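Local coordinates for protein CRISPR-associated endonuclease Cas9 (Campylobacter jejuni subsp. jejuni serotype O:2, PDB 5X2H) that acts, in its natural form, as an RNA-guided DNA endonuclease of a bacterial CRISPR immune system, cutting the two target strands with RuvC-like and HNH nuclease domains, at residues Cys33-Phe38 with His557-Ala562; Glu175-Phe180 with Thr188-Lys193. All blocks are in the same frame, centred on the assembly; numbering follows the deposited sequence.

Contact 1: Cys33-Phe38 with His557-Ala562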
# COMPACT_ATOMS: atom_id res chain seq x y z
N CYS A 33 18.92 29.43 2.99
CA CYS A 33 19.23 28.01 2.95
C CYS A 33 18.36 27.27 3.96
O CYS A 33 17.87 27.86 4.93
CB CYS A 33 20.71 27.75 3.25
SG CYS A 33 21.75 27.56 1.79
N GLY A 34 18.18 25.98 3.73
CA GLY A 34 17.40 25.17 4.66
C GLY A 34 17.33 23.73 4.22
O GLY A 34 17.61 23.38 3.07
N VAL A 35 16.95 22.88 5.18
CA VAL A 35 16.73 21.45 4.94
C VAL A 35 15.43 21.06 5.63
O VAL A 35 15.22 21.39 6.80
CB VAL A 35 17.89 20.58 5.47
CG1 VAL A 35 17.69 19.14 5.04
CG2 VAL A 35 19.23 21.10 4.98
N ARG A 36 14.57 20.35 4.91
CA ARG A 36 13.30 19.87 5.44
C ARG A 36 13.36 18.34 5.51
O ARG A 36 13.29 17.67 4.48
CB ARG A 36 12.14 20.34 4.57
CG ARG A 36 10.79 19.73 4.93
CD ARG A 36 10.20 20.34 6.19
NE ARG A 36 8.76 20.07 6.28
CZ ARG A 36 7.99 20.42 7.31
NH1 ARG A 36 8.52 21.06 8.35
NH2 ARG A 36 6.70 20.13 7.30
N ILE A 37 13.50 17.81 6.72
CA ILE A 37 13.54 16.37 6.94
C ILE A 37 12.13 15.91 7.28
O ILE A 37 11.61 16.22 8.35
CB ILE A 37 14.52 15.99 8.06
CG1 ILE A 37 15.94 16.48 7.74
CG2 ILE A 37 14.50 14.49 8.29
CD1 ILE A 37 16.61 15.71 6.63
N PHE A 38 11.50 15.17 6.37
CA PHE A 38 10.14 14.69 6.59
C PHE A 38 10.06 13.20 6.88
O PHE A 38 8.97 12.73 7.23
CB PHE A 38 9.24 15.03 5.39
CG PHE A 38 9.76 14.52 4.07
CD1 PHE A 38 10.59 15.30 3.29
CD2 PHE A 38 9.38 13.27 3.60
CE1 PHE A 38 11.06 14.84 2.07
CE2 PHE A 38 9.85 12.80 2.38
CZ PHE A 38 10.69 13.59 1.62
N HIS A 557 24.12 18.52 4.75
CA HIS A 557 24.68 18.31 3.42
C HIS A 557 23.62 18.31 2.32
O HIS A 557 23.97 18.43 1.15
CB HIS A 557 25.47 17.00 3.36
CG HIS A 557 24.62 15.78 3.14
ND1 HIS A 557 23.97 15.13 4.16
CD2 HIS A 557 24.33 15.10 2.01
CE1 HIS A 557 23.31 14.10 3.67
NE2 HIS A 557 23.51 14.06 2.37
N HIS A 558 22.34 18.18 2.68
CA HIS A 558 21.29 18.31 1.67
C HIS A 558 21.17 19.75 1.18
O HIS A 558 20.73 19.98 0.05
CB HIS A 558 19.95 17.83 2.22
CG HIS A 558 19.96 16.40 2.66
ND1 HIS A 558 20.29 15.36 1.82
CD2 HIS A 558 19.68 15.83 3.86
CE1 HIS A 558 20.21 14.22 2.48
NE2 HIS A 558 19.84 14.48 3.72
N ALA A 559 21.56 20.71 2.01
CA ALA A 559 21.49 22.11 1.61
C ALA A 559 22.68 22.50 0.73
O ALA A 559 22.51 23.26 -0.23
CB ALA A 559 21.43 23.02 2.84
N ILE A 560 23.88 22.00 1.05
CA ILE A 560 25.03 22.31 0.20
C ILE A 560 24.84 21.72 -1.19
O ILE A 560 25.34 22.27 -2.18
CB ILE A 560 26.34 21.82 0.86
CG1 ILE A 560 26.45 20.29 0.80
CG2 ILE A 560 26.44 22.30 2.30
CD1 ILE A 560 27.72 19.75 1.45
N ASP A 561 24.10 20.61 -1.29
CA ASP A 561 23.75 20.09 -2.61
C ASP A 561 22.81 21.04 -3.34
O ASP A 561 22.98 21.29 -4.53
CB ASP A 561 23.12 18.70 -2.48
CG ASP A 561 24.07 17.68 -1.87
OD1 ASP A 561 25.30 17.90 -1.93
OD2 ASP A 561 23.59 16.66 -1.33
N ALA A 562 21.81 21.59 -2.63
CA ALA A 562 20.91 22.55 -3.24
C ALA A 562 21.65 23.82 -3.65
O ALA A 562 21.33 24.43 -4.67
CB ALA A 562 19.76 22.88 -2.29
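His-558 and Ala-559, which meet Val-35 of the strand, sit in a helical turn where Asp-561 N donates to His-557 O at 3.3 Å; across the contact itself the packing is apolar. Val-35 reaches both helix residues with separate branches. A chi1 of -173° swings CG1 away from the valine's own nitrogen and lays it at the edge of the His-558 ring, 3.8 Å from His-558 CB, whereas CG2 packs 3.6 Å from Ala-559 CB. The same alanine methyl also lies near the carbonyl oxygen of Gly-34. Further along the strand, Ile-37 brings its CD1 within 4.1 Å of His-558 CD2, its side chain running at about a right angle to the histidine's. One face of the His-558 ring is met by CE1 of His-557, displaced toward the rim. The imidazole is thus bordered by hydrocarbon on its strand side, close to Asp-14, with which it is predicted to bind magnesium. The strand runs past the start of helix 557-566 at 127°, 7.2 Å between axes. It pairs with strand 19-26 at one end of the RNase H-like RuvC sheet and, through the Val-35 and Ile-37 backbones, with Ser-627; Ile-624 and helix 615-622 cover the Cys-33 end.

Contact 2: Glu175-Phe180 with Thr188-Lys193. With nucleotides of chain B.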
# COMPACT_ATOMS: atom_id res chain seq x y z
N GLU A 175 -2.86 -41.76 6.79
CA GLU A 175 -1.44 -41.49 6.58
C GLU A 175 -0.82 -40.66 7.69
O GLU A 175 0.38 -40.82 7.97
CB GLU A 175 -1.22 -40.78 5.24
CG GLU A 175 -1.43 -41.66 4.02
CD GLU A 175 -0.28 -42.63 3.80
OE1 GLU A 175 0.82 -42.38 4.33
OE2 GLU A 175 -0.48 -43.64 3.09
N TYR A 176 -1.59 -39.80 8.34
CA TYR A 176 -0.99 -38.88 9.30
C TYR A 176 -1.68 -38.85 10.65
O TYR A 176 -1.00 -38.71 11.67
CB TYR A 176 -0.95 -37.46 8.70
CG TYR A 176 -0.27 -37.39 7.36
CD1 TYR A 176 1.10 -37.59 7.24
CD2 TYR A 176 -0.99 -37.11 6.20
CE1 TYR A 176 1.73 -37.53 6.01
CE2 TYR A 176 -0.37 -37.04 4.97
CZ TYR A 176 0.99 -37.25 4.88
OH TYR A 176 1.62 -37.19 3.66
N PHE A 177 -3.01 -38.98 10.69
CA PHE A 177 -3.73 -38.75 11.94
C PHE A 177 -3.33 -39.76 13.01
O PHE A 177 -3.56 -40.97 12.85
CB PHE A 177 -5.24 -38.79 11.72
CG PHE A 177 -6.03 -38.62 12.99
CD1 PHE A 177 -6.15 -37.37 13.57
CD2 PHE A 177 -6.62 -39.71 13.61
CE1 PHE A 177 -6.87 -37.21 14.74
CE2 PHE A 177 -7.33 -39.55 14.78
CZ PHE A 177 -7.46 -38.30 15.35
N GLN A 178 -2.74 -39.26 14.09
CA GLN A 178 -2.30 -40.08 15.22
C GLN A 178 -1.40 -41.22 14.77
O GLN A 178 -1.47 -42.34 15.29
CB GLN A 178 -3.50 -40.61 16.02
CG GLN A 178 -4.25 -39.51 16.77
CD GLN A 178 -5.27 -40.06 17.74
OE1 GLN A 178 -5.58 -41.25 17.73
NE2 GLN A 178 -5.81 -39.18 18.58
N LYS A 179 -0.56 -40.94 13.78
CA LYS A 179 0.49 -41.86 13.35
C LYS A 179 1.83 -41.32 13.81
O LYS A 179 2.08 -40.11 13.76
CB LYS A 179 0.48 -42.02 11.82
CG LYS A 179 -0.81 -42.61 11.27
CD LYS A 179 -1.05 -44.02 11.80
CE LYS A 179 -2.35 -44.61 11.26
NZ LYS A 179 -3.54 -43.82 11.68
N PHE A 180 2.69 -42.22 14.28
CA PHE A 180 3.96 -41.80 14.86
C PHE A 180 5.02 -41.60 13.78
O PHE A 180 5.14 -42.41 12.85
CB PHE A 180 4.45 -42.83 15.88
CG PHE A 180 3.59 -42.90 17.11
CD1 PHE A 180 3.53 -41.83 17.99
CD2 PHE A 180 2.83 -44.03 17.38
CE1 PHE A 180 2.74 -41.88 19.12
CE2 PHE A 180 2.04 -44.09 18.52
CZ PHE A 180 1.99 -43.01 19.38
N THR A 188 2.52 -37.51 14.47
CA THR A 188 2.88 -36.59 13.40
C THR A 188 1.73 -35.62 13.14
O THR A 188 0.64 -35.75 13.70
CB THR A 188 3.26 -37.35 12.13
OG1 THR A 188 3.92 -36.45 11.22
CG2 THR A 188 2.02 -37.90 11.45
N ASN A 189 1.98 -34.65 12.27
CA ASN A 189 1.04 -33.56 12.05
C ASN A 189 0.13 -33.85 10.87
O ASN A 189 0.58 -34.35 9.83
CB ASN A 189 1.79 -32.25 11.82
CG ASN A 189 2.78 -32.33 10.67
OD1 ASN A 189 3.61 -33.24 10.62
ND2 ASN A 189 2.70 -31.38 9.74
N VAL A 190 -1.16 -33.56 11.04
CA VAL A 190 -2.09 -33.52 9.92
C VAL A 190 -2.18 -32.11 9.37
O VAL A 190 -2.05 -31.89 8.16
CB VAL A 190 -3.48 -34.03 10.35
CG1 VAL A 190 -4.39 -34.14 9.14
CG2 VAL A 190 -3.36 -35.36 11.06
N ARG A 191 -2.41 -31.14 10.25
CA ARG A 191 -2.31 -29.74 9.90
C ARG A 191 -0.86 -29.39 9.55
O ARG A 191 0.08 -30.10 9.92
CB ARG A 191 -2.78 -28.86 11.06
CG ARG A 191 -4.19 -29.17 11.54
CD ARG A 191 -5.24 -28.52 10.65
NE ARG A 191 -5.03 -27.08 10.53
CZ ARG A 191 -5.56 -26.17 11.35
NH1 ARG A 191 -6.34 -26.55 12.35
NH2 ARG A 191 -5.32 -24.88 11.16
N ASN A 192 -0.69 -28.29 8.83
CA ASN A 192 0.65 -27.80 8.58
C ASN A 192 1.25 -27.24 9.87
O ASN A 192 0.54 -26.76 10.76
CB ASN A 192 0.63 -26.72 7.49
CG ASN A 192 0.63 -27.31 6.09
OD1 ASN A 192 1.24 -28.36 5.85
ND2 ASN A 192 -0.06 -26.65 5.17
N LYS A 193 2.57 -27.31 9.96
CA LYS A 193 3.29 -26.83 11.13
C LYS A 193 4.46 -25.96 10.69
O LYS A 193 5.10 -26.25 9.68
CB LYS A 193 3.82 -27.98 12.00
CG LYS A 193 2.75 -28.94 12.50
CD LYS A 193 1.80 -28.27 13.48
CE LYS A 193 0.75 -29.26 13.98
NZ LYS A 193 -0.28 -28.61 14.82
P C B 20 -2.99 -25.19 8.11
OP1 C B 20 -3.15 -26.62 8.45
OP2 C B 20 -3.99 -24.21 8.61
O5' C B 20 -1.54 -24.74 8.62
C5' C B 20 -1.36 -24.00 9.81
C4' C B 20 -0.11 -23.17 9.71
O4' C B 20 -0.38 -21.96 8.96
C3' C B 20 0.49 -22.67 11.02
O3' C B 20 1.30 -23.65 11.65
C2' C B 20 1.28 -21.44 10.58
O2' C B 20 2.53 -21.83 10.02
C1' C B 20 0.41 -20.90 9.45
N1 C B 20 -0.49 -19.80 9.89
C2 C B 20 0.07 -18.57 10.25
O2 C B 20 1.30 -18.42 10.20
N3 C B 20 -0.74 -17.56 10.65
C4 C B 20 -2.06 -17.74 10.68
N4 C B 20 -2.81 -16.71 11.08
C5 C B 20 -2.67 -18.98 10.31
C6 C B 20 -1.85 -19.97 9.92
P U B 43 -2.42 -31.78 14.39
OP1 U B 43 -2.39 -31.91 12.92
OP2 U B 43 -1.98 -30.52 15.03
O5' U B 43 -3.91 -32.06 14.88
C5' U B 43 -4.58 -33.25 14.52
C4' U B 43 -5.95 -33.32 15.14
O4' U B 43 -5.84 -33.58 16.57
C3' U B 43 -6.77 -32.04 15.08
O3' U B 43 -7.36 -31.81 13.81
C2' U B 43 -7.78 -32.26 16.20
O2' U B 43 -8.78 -33.18 15.80
C1' U B 43 -6.90 -32.93 17.25
N1 U B 43 -6.32 -31.95 18.20
C2 U B 43 -7.16 -31.47 19.19
O2 U B 43 -8.32 -31.82 19.30
N3 U B 43 -6.59 -30.56 20.04
C4 U B 43 -5.29 -30.09 20.00
O4 U B 43 -4.92 -29.27 20.84
C5 U B 43 -4.49 -30.64 18.95
C6 U B 43 -5.02 -31.52 18.10
P U B 28 -10.58 -37.73 25.89
OP1 U B 28 -11.45 -38.91 26.10
OP2 U B 28 -9.71 -37.24 27.00
O5' U B 28 -9.65 -38.03 24.64
C5' U B 28 -10.17 -38.62 23.46
C4' U B 28 -9.09 -38.85 22.44
O4' U B 28 -8.54 -37.58 22.01
C3' U B 28 -7.88 -39.64 22.92
O3' U B 28 -8.09 -41.04 22.93
C2' U B 28 -6.78 -39.18 21.97
O2' U B 28 -6.90 -39.84 20.72
C1' U B 28 -7.15 -37.71 21.77
N1 U B 28 -6.43 -36.83 22.72
C2 U B 28 -5.11 -36.52 22.45
O2 U B 28 -4.51 -36.94 21.47
N3 U B 28 -4.49 -35.71 23.37
C4 U B 28 -5.06 -35.18 24.51
O4 U B 28 -4.38 -34.45 25.24
C5 U B 28 -6.42 -35.54 24.72
C6 U B 28 -7.04 -36.34 23.84
O HOH W 1 -2.06 -36.55 14.57
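Val-190 lies alongside the bend at Tyr-176 and Phe-177, and its CG2 branch does the touching. This methyl is 3.5 Å from Phe-177 CA and 4.0 Å from Tyr-176 CB, and it sits near the plane of the Phe-177 ring, at its edge. Phe-177 turns its CG anti to the backbone N (chi1 178°), which sends the ring toward the RNA while its edge stays beside Val-190 CG2 and also meets the ribose of U43 of chain B at C4'. The tyrosine ring takes another course: the CG2 methyl of Thr-188 lies at its edge, Arg-199 makes a cation-pi contact with it, and its hydroxyl bonds to that of Tyr-171. That same methyl is wedged between Tyr-176 O and Lys-179 O, while Asn-189 O sits 3.6 Å from Tyr-176 CB.

Thr-188 also joins the two segments through its backbone. Its N-H points almost straight at Lys-179 O (2.7 Å, 170°), and a water links Thr-188 O to Gln-178 N. Residues 176-179 form a type II beta turn, closed by Lys-179 N donating to Tyr-176 O; Lys-179 NZ also donates to Phe-177 O.

From Val-190 onward the chain grips guide-RNA phosphates. OP1 of U43 of chain B accepts from Val-190 N and from Arg-191 N, each at 2.8 Å, and Lys-193 NZ donates to OP2 of the same phosphate. Arg-191, bent at chi2 and chi3, sets its guanidinium edge-on to the phosphate of C20 of chain B: NE bonds OP1 at 2.8 Å and NH2 bonds OP2 at 3.0 Å. Asn-189 ND2 donates to Arg-191 O from within the carbonyl plane.

Both segments belong to the irregular connection between helices 168-175 and 203-219, with Tyr-108 of helix 107-113 packed against Val-190 and Arg-191.

How the contacts relate
The two contacts lie on opposite sides of the chain's centre, with their own centres about 60 Å apart and their nearest atoms about 39 Å apart, so neither touches the other. Contact 1 brings together parts of the discontinuous RuvC nuclease domain more than 500 residues apart; contact 2 is local and nested within the long loop that contact 1 closes. Contact 1 supplies one ligand, His-558, to the predicted metal site; its side chain is about 4 Å from that of Asp-14 and about 9 Å from that of Glu-485. Contact 2 lies away from that site and holds RNA phosphates, although Arg-36 of contact 1 also pairs with a phosphate of the bound RNA.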